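Protein FkbI (Streptomyces hygroscopicus, PDB 1R2J) probably works as an FAD-dependent acyl-ACP dehydrogenase of the acyl-CoA dehydrogenase family, in making the methoxymalonyl extender unit of the polyketide FK520. Local coordinates at residues E18-G23 / V333-R338; E3-L8 / T61-S66. One frame throughout, in Å; residues are numbered along the deposited sequence.

Contact 1. Residues E18-G23 / V333-R338; sequences EWDTSG and VERAYR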
loop_
_atom_site.group_PDB
_atom_site.type_symbol
_atom_site.label_atom_id
_atom_site.label_comp_id
_atom_site.label_asym_id
_atom_site.label_seq_id
_atom_site.Cartn_x
_atom_site.Cartn_y
_atom_site.Cartn_z
ATOM N N GLU A 18 -6.077 -4.395 18.916
ATOM C CA GLU A 18 -5.220 -5.476 19.405
ATOM C C GLU A 18 -4.192 -5.919 18.367
ATOM O O GLU A 18 -3.044 -6.223 18.712
ATOM C CB GLU A 18 -6.071 -6.673 19.823
ATOM C CG GLU A 18 -5.343 -7.692 20.685
ATOM C CD GLU A 18 -4.409 -8.590 19.894
ATOM O OE1 GLU A 18 -4.858 -9.186 18.891
ATOM O OE2 GLU A 18 -3.225 -8.707 20.282
ATOM N N TRP A 19 -4.598 -5.977 17.100
ATOM C CA TRP A 19 -3.662 -6.371 16.054
ATOM C C TRP A 19 -2.540 -5.349 15.990
ATOM O O TRP A 19 -1.374 -5.701 15.822
ATOM C CB TRP A 19 -4.354 -6.446 14.692
ATOM C CG TRP A 19 -5.340 -7.573 14.572
ATOM C CD1 TRP A 19 -5.432 -8.674 15.378
ATOM C CD2 TRP A 19 -6.338 -7.734 13.556
ATOM N NE1 TRP A 19 -6.424 -9.512 14.923
ATOM C CE2 TRP A 19 -6.995 -8.960 13.807
ATOM C CE3 TRP A 19 -6.738 -6.964 12.456
ATOM C CZ2 TRP A 19 -8.036 -9.434 12.997
ATOM C CZ3 TRP A 19 -7.771 -7.436 11.649
ATOM C CH2 TRP A 19 -8.407 -8.662 11.926
ATOM N N ASP A 20 -2.907 -4.081 16.146
ATOM C CA ASP A 20 -1.952 -2.980 16.098
ATOM C C ASP A 20 -0.980 -2.971 17.277
ATOM O O ASP A 20 0.217 -2.730 17.098
ATOM C CB ASP A 20 -2.702 -1.648 16.039
ATOM C CG ASP A 20 -1.803 -0.489 15.655
ATOM O OD1 ASP A 20 -1.291 -0.487 14.519
ATOM O OD2 ASP A 20 -1.603 0.418 16.487
ATOM N N THR A 21 -1.487 -3.227 18.480
ATOM C CA THR A 21 -0.636 -3.234 19.662
ATOM C C THR A 21 0.232 -4.486 19.754
ATOM O O THR A 21 1.321 -4.453 20.331
ATOM C CB THR A 21 -1.464 -3.096 20.957
ATOM O OG1 THR A 21 -2.555 -4.026 20.937
ATOM C CG2 THR A 21 -2.007 -1.671 21.093
ATOM N N SER A 22 -0.245 -5.586 19.182
ATOM C CA SER A 22 0.513 -6.829 19.196
ATOM C C SER A 22 1.484 -6.835 18.020
ATOM O O SER A 22 2.455 -7.590 18.004
ATOM C CB SER A 22 -0.425 -8.034 19.093
ATOM O OG SER A 22 -0.922 -8.170 17.775
ATOM N N GLY A 23 1.203 -5.993 17.029
ATOM C CA GLY A 23 2.065 -5.895 15.867
ATOM C C GLY A 23 1.940 -7.006 14.844
ATOM O O GLY A 23 2.894 -7.278 14.113
ATOM N N VAL A 333 -8.432 6.853 15.735
ATOM C CA VAL A 333 -7.810 8.156 15.545
ATOM C C VAL A 333 -6.338 8.096 15.934
ATOM O O VAL A 333 -5.494 8.715 15.287
ATOM C CB VAL A 333 -8.556 9.250 16.340
ATOM C CG1 VAL A 333 -7.802 10.561 16.263
ATOM C CG2 VAL A 333 -9.950 9.445 15.741
ATOM N N GLU A 334 -6.038 7.325 16.973
ATOM C CA GLU A 334 -4.666 7.138 17.441
ATOM C C GLU A 334 -3.811 6.553 16.317
ATOM O O GLU A 334 -2.721 7.043 16.023
ATOM C CB GLU A 334 -4.654 6.170 18.628
ATOM C CG GLU A 334 -3.376 5.324 18.722
ATOM C CD GLU A 334 -2.202 6.169 19.109
ATOM O OE1 GLU A 334 -1.048 5.791 18.827
ATOM O OE2 GLU A 334 -2.457 7.228 19.714
ATOM N N ARG A 335 -4.314 5.480 15.718
ATOM C CA ARG A 335 -3.636 4.792 14.627
ATOM C C ARG A 335 -3.598 5.620 13.340
ATOM O O ARG A 335 -2.604 5.597 12.611
ATOM C CB ARG A 335 -4.323 3.449 14.355
ATOM C CG ARG A 335 -4.192 2.452 15.494
ATOM C CD ARG A 335 -4.796 1.101 15.144
ATOM N NE ARG A 335 -6.257 1.078 15.228
ATOM C CZ ARG A 335 -7.085 1.190 14.195
ATOM N NH1 ARG A 335 -6.611 1.343 12.969
ATOM N NH2 ARG A 335 -8.396 1.123 14.390
ATOM N N ALA A 336 -4.681 6.340 13.057
ATOM C CA ALA A 336 -4.739 7.175 11.858
ATOM C C ALA A 336 -3.611 8.203 11.896
ATOM O O ALA A 336 -2.953 8.463 10.892
ATOM C CB ALA A 336 -6.088 7.895 11.778
ATOM N N TYR A 337 -3.397 8.785 13.072
ATOM C CA TYR A 337 -2.370 9.800 13.254
ATOM C C TYR A 337 -0.986 9.256 12.859
ATOM O O TYR A 337 -0.265 9.879 12.065
ATOM C CB TYR A 337 -2.389 10.278 14.712
ATOM C CG TYR A 337 -1.468 11.437 15.007
ATOM C CD1 TYR A 337 -1.607 12.659 14.336
ATOM C CD2 TYR A 337 -0.467 11.324 15.967
ATOM C CE1 TYR A 337 -0.768 13.744 14.623
ATOM C CE2 TYR A 337 0.377 12.399 16.258
ATOM C CZ TYR A 337 0.220 13.602 15.584
ATOM O OH TYR A 337 1.063 14.652 15.864
ATOM N N ARG A 338 -0.626 8.091 13.399
ATOM C CA ARG A 338 0.664 7.467 13.089
ATOM C C ARG A 338 0.721 6.892 11.677
ATOM O O ARG A 338 1.750 6.992 11.004
ATOM C CB ARG A 338 0.983 6.336 14.083
ATOM C CG ARG A 338 1.447 6.807 15.466
ATOM C CD ARG A 338 1.797 5.626 16.390
ATOM N NE ARG A 338 0.622 4.833 16.757
ATOM C CZ ARG A 338 0.297 3.657 16.222
ATOM N NH1 ARG A 338 1.064 3.102 15.284
ATOM N NH2 ARG A 338 -0.821 3.041 16.601
HETATM O O HOH W 1 -0.037 1.385 13.225
#

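Contact 2. Residues E3-L8 / T61-S66; sequences ERDALL and TAHVGS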
loop_
_atom_site.group_PDB
_atom_site.type_symbol
_atom_site.label_atom_id
_atom_site.label_comp_id
_atom_site.label_asym_id
_atom_site.label_seq_id
_atom_site.Cartn_x
_atom_site.Cartn_y
_atom_site.Cartn_z
ATOM N N GLU A 3 -21.930 -8.138 -1.689
ATOM C CA GLU A 3 -21.221 -8.024 -0.381
ATOM C C GLU A 3 -19.714 -7.903 -0.562
ATOM O O GLU A 3 -19.148 -8.467 -1.504
ATOM C CB GLU A 3 -21.534 -9.239 0.487
ATOM C CG GLU A 3 -22.897 -9.141 1.156
ATOM C CD GLU A 3 -24.034 -9.158 0.159
ATOM O OE1 GLU A 3 -24.198 -10.188 -0.543
ATOM O OE2 GLU A 3 -24.757 -8.136 0.079
ATOM N N ARG A 4 -19.065 -7.164 0.333
ATOM C CA ARG A 4 -17.619 -6.992 0.247
ATOM C C ARG A 4 -17.108 -6.145 1.409
ATOM O O ARG A 4 -16.233 -6.568 2.166
ATOM C CB ARG A 4 -17.249 -6.328 -1.082
ATOM C CG ARG A 4 -15.759 -6.284 -1.363
ATOM C CD ARG A 4 -15.465 -5.687 -2.743
ATOM N NE ARG A 4 -15.928 -6.542 -3.835
ATOM C CZ ARG A 4 -16.684 -6.118 -4.843
ATOM N NH1 ARG A 4 -17.065 -4.848 -4.898
ATOM N NH2 ARG A 4 -17.065 -6.962 -5.795
ATOM N N ASP A 5 -17.661 -4.944 1.549
ATOM C CA ASP A 5 -17.248 -4.062 2.630
ATOM C C ASP A 5 -17.841 -4.542 3.947
ATOM O O ASP A 5 -17.171 -4.513 4.976
ATOM C CB ASP A 5 -17.692 -2.627 2.351
ATOM C CG ASP A 5 -17.090 -2.064 1.069
ATOM O OD1 ASP A 5 -16.194 -2.697 0.473
ATOM O OD2 ASP A 5 -17.527 -0.977 0.663
ATOM N N ALA A 6 -19.094 -4.990 3.910
ATOM C CA ALA A 6 -19.757 -5.479 5.115
ATOM C C ALA A 6 -18.966 -6.654 5.670
ATOM O O ALA A 6 -18.762 -6.773 6.883
ATOM C CB ALA A 6 -21.185 -5.909 4.798
ATOM N N LEU A 7 -18.512 -7.517 4.767
ATOM C CA LEU A 7 -17.733 -8.689 5.135
ATOM C C LEU A 7 -16.459 -8.302 5.891
ATOM O O LEU A 7 -16.125 -8.935 6.894
ATOM C CB LEU A 7 -17.352 -9.487 3.880
ATOM C CG LEU A 7 -16.360 -10.637 4.079
ATOM C CD1 LEU A 7 -17.036 -11.760 4.837
ATOM C CD2 LEU A 7 -15.863 -11.143 2.727
ATOM N N LEU A 8 -15.764 -7.272 5.400
ATOM C CA LEU A 8 -14.513 -6.789 5.987
ATOM C C LEU A 8 -14.776 -6.067 7.290
ATOM O O LEU A 8 -13.930 -6.046 8.195
ATOM C CB LEU A 8 -13.811 -5.809 5.046
ATOM C CG LEU A 8 -12.707 -6.478 4.238
ATOM C CD1 LEU A 8 -11.601 -6.978 5.178
ATOM C CD2 LEU A 8 -13.307 -7.612 3.449
ATOM N N THR A 61 -10.865 -0.533 -1.120
ATOM C CA THR A 61 -9.581 -0.320 -0.464
ATOM C C THR A 61 -9.730 0.792 0.576
ATOM O O THR A 61 -9.168 0.716 1.667
ATOM C CB THR A 61 -8.494 0.068 -1.502
ATOM O OG1 THR A 61 -8.306 -1.021 -2.414
ATOM C CG2 THR A 61 -7.160 0.380 -0.817
ATOM N N ALA A 62 -10.505 1.814 0.226
ATOM C CA ALA A 62 -10.757 2.932 1.127
ATOM C C ALA A 62 -11.471 2.413 2.369
ATOM O O ALA A 62 -11.118 2.764 3.491
ATOM C CB ALA A 62 -11.620 3.996 0.427
ATOM N N HIS A 63 -12.477 1.566 2.168
ATOM C CA HIS A 63 -13.230 1.024 3.296
ATOM C C HIS A 63 -12.343 0.184 4.218
ATOM O O HIS A 63 -12.444 0.279 5.443
ATOM C CB HIS A 63 -14.414 0.190 2.803
ATOM C CG HIS A 63 -15.279 -0.326 3.909
ATOM N ND1 HIS A 63 -15.195 -1.619 4.380
ATOM C CD2 HIS A 63 -16.217 0.292 4.664
ATOM C CE1 HIS A 63 -16.045 -1.775 5.379
ATOM N NE2 HIS A 63 -16.677 -0.631 5.572
ATOM N N VAL A 64 -11.481 -0.644 3.639
ATOM C CA VAL A 64 -10.585 -1.453 4.458
ATOM C C VAL A 64 -9.636 -0.506 5.200
ATOM O O VAL A 64 -9.325 -0.715 6.372
ATOM C CB VAL A 64 -9.765 -2.439 3.597
ATOM C CG1 VAL A 64 -8.793 -3.223 4.485
ATOM C CG2 VAL A 64 -10.701 -3.386 2.871
ATOM N N GLY A 65 -9.185 0.540 4.512
ATOM C CA GLY A 65 -8.301 1.499 5.150
ATOM C C GLY A 65 -8.946 2.134 6.376
ATOM O O GLY A 65 -8.278 2.387 7.381
ATOM N N SER A 66 -10.252 2.382 6.297
ATOM C CA SER A 66 -10.986 2.994 7.397
ATOM C C SER A 66 -11.075 2.073 8.610
ATOM O O SER A 66 -11.362 2.526 9.718
ATOM C CB SER A 66 -12.401 3.371 6.944
ATOM O OG SER A 66 -13.241 2.224 6.860
#

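Contact 1. Residues E18-G23 / V333-R338
Asp20 OD2 is gripped by two arginines: Arg338 NH2 donates to the syn lone pair of this oxygen at 2.7 Å, and Arg187, from the loop beyond strand 175-179, makes a second salt bridge to it. Carboxylate and guanidinium of Asp20 and Arg338 lie nearly coplanar, their planes 26° apart, and the N-H meets the oxygen at 147°. Asp20 OD1 accepts a hydrogen bond from a water 2.6 Å away, which in turn accepts from Arg338 NH1, so the two groups are joined both directly and through solvent. Next to NH2 on the guanidinium, NE donates almost straight, and in its plane, to Glu334 OE1 (2.8 Å), one helical turn back. This network ties helix 16-22 of the N-terminal domain to helix 332-345 of the C-terminal helical domain of the acyl-CoA dehydrogenase fold, while Arg338 NH1 also donates to the carbonyl of Ser184. Because Asp20 holds CG anti to the backbone N (chi1 -166°), its carboxylate is carried out toward 333-338, where OD2 meets Arg338. The Arg335 chain slides past Asp20 in the opposite direction, with its CD 3.4 Å from Asp20 CG; a bend at chi3 turns its NE aside to the carbonyl of Gly330. A leucine in place of Arg338 would probably leave Glu334 without its mate and the Asp20 carboxylate held by Arg187 alone among these arginines.

Contact 2. Residues E3-L8 / T61-S66
The imidazole of His63 carries Asp5 on one face: CB stands 3.5 Å from the ring centroid, 18° off the normal, a CH-pi contact displaced toward the ND1-CE1 rim. The Asp5 carboxylate continues this cover, stacked at 13° to the ring with its CG 3.8 Å from His63 CG, but it is shifted past the rim toward His63 CB, so that its oxygens sit over the CB end of the histidine. At the ring's edge, near its plane, comes Leu8 CB, 4.5 Å from ND1. The backbone of Asp5 takes part too, its O approaching His63 CE1 at 3.0 Å. With CG anti to the backbone N (chi1 -176°), His63 projects its ring from helix 54-67 toward the first turn of helix 5-12, where Asp5 follows the N-cap residue Arg4. One turn further, Leu8 CG rests 3.9 Å from Val64 CG2, the methyl beside the valine's backbone N. Leu8 also reaches Phe60, Leu67 and Leu71, and Val64 meets Met75, which carries the apolar side of the contact into the all-helical N-terminal domain of the acyl-CoA dehydrogenase fold. Arg238 of helix 219-248 touches His63 as well. No hydrogen bond crosses between 3-8 and 61-66: Asp5 OD1 stays 4.2 Å from ND1. The acid therefore meets the imidazole by stacking and CH-pi contact, and any pull of its negative charge toward a protonated ring would probably be countered by Arg238.

Contact 1 and contact 2 use successive helices at the start of the chain, 5-12 and 16-22, and send them to different partners: 3-8 packs within the N-terminal domain, on 61-66, whereas 18-23 reaches across to 333-338 in the C-terminal domain. The centres are 18 Å apart, and the nearest atoms, about 6 Å apart, do not touch. Helix 219-248 lies against both, meeting Ala336 in one and His63 in the other. Neither contact forms the flavin pocket. The Arg338 side chain is about 10 Å from the bound FAD and from the side chain of FAD-binding Ile345 on the same helix; that of Val64 is about 12 Å from that of Thr144, another FAD-binding residue.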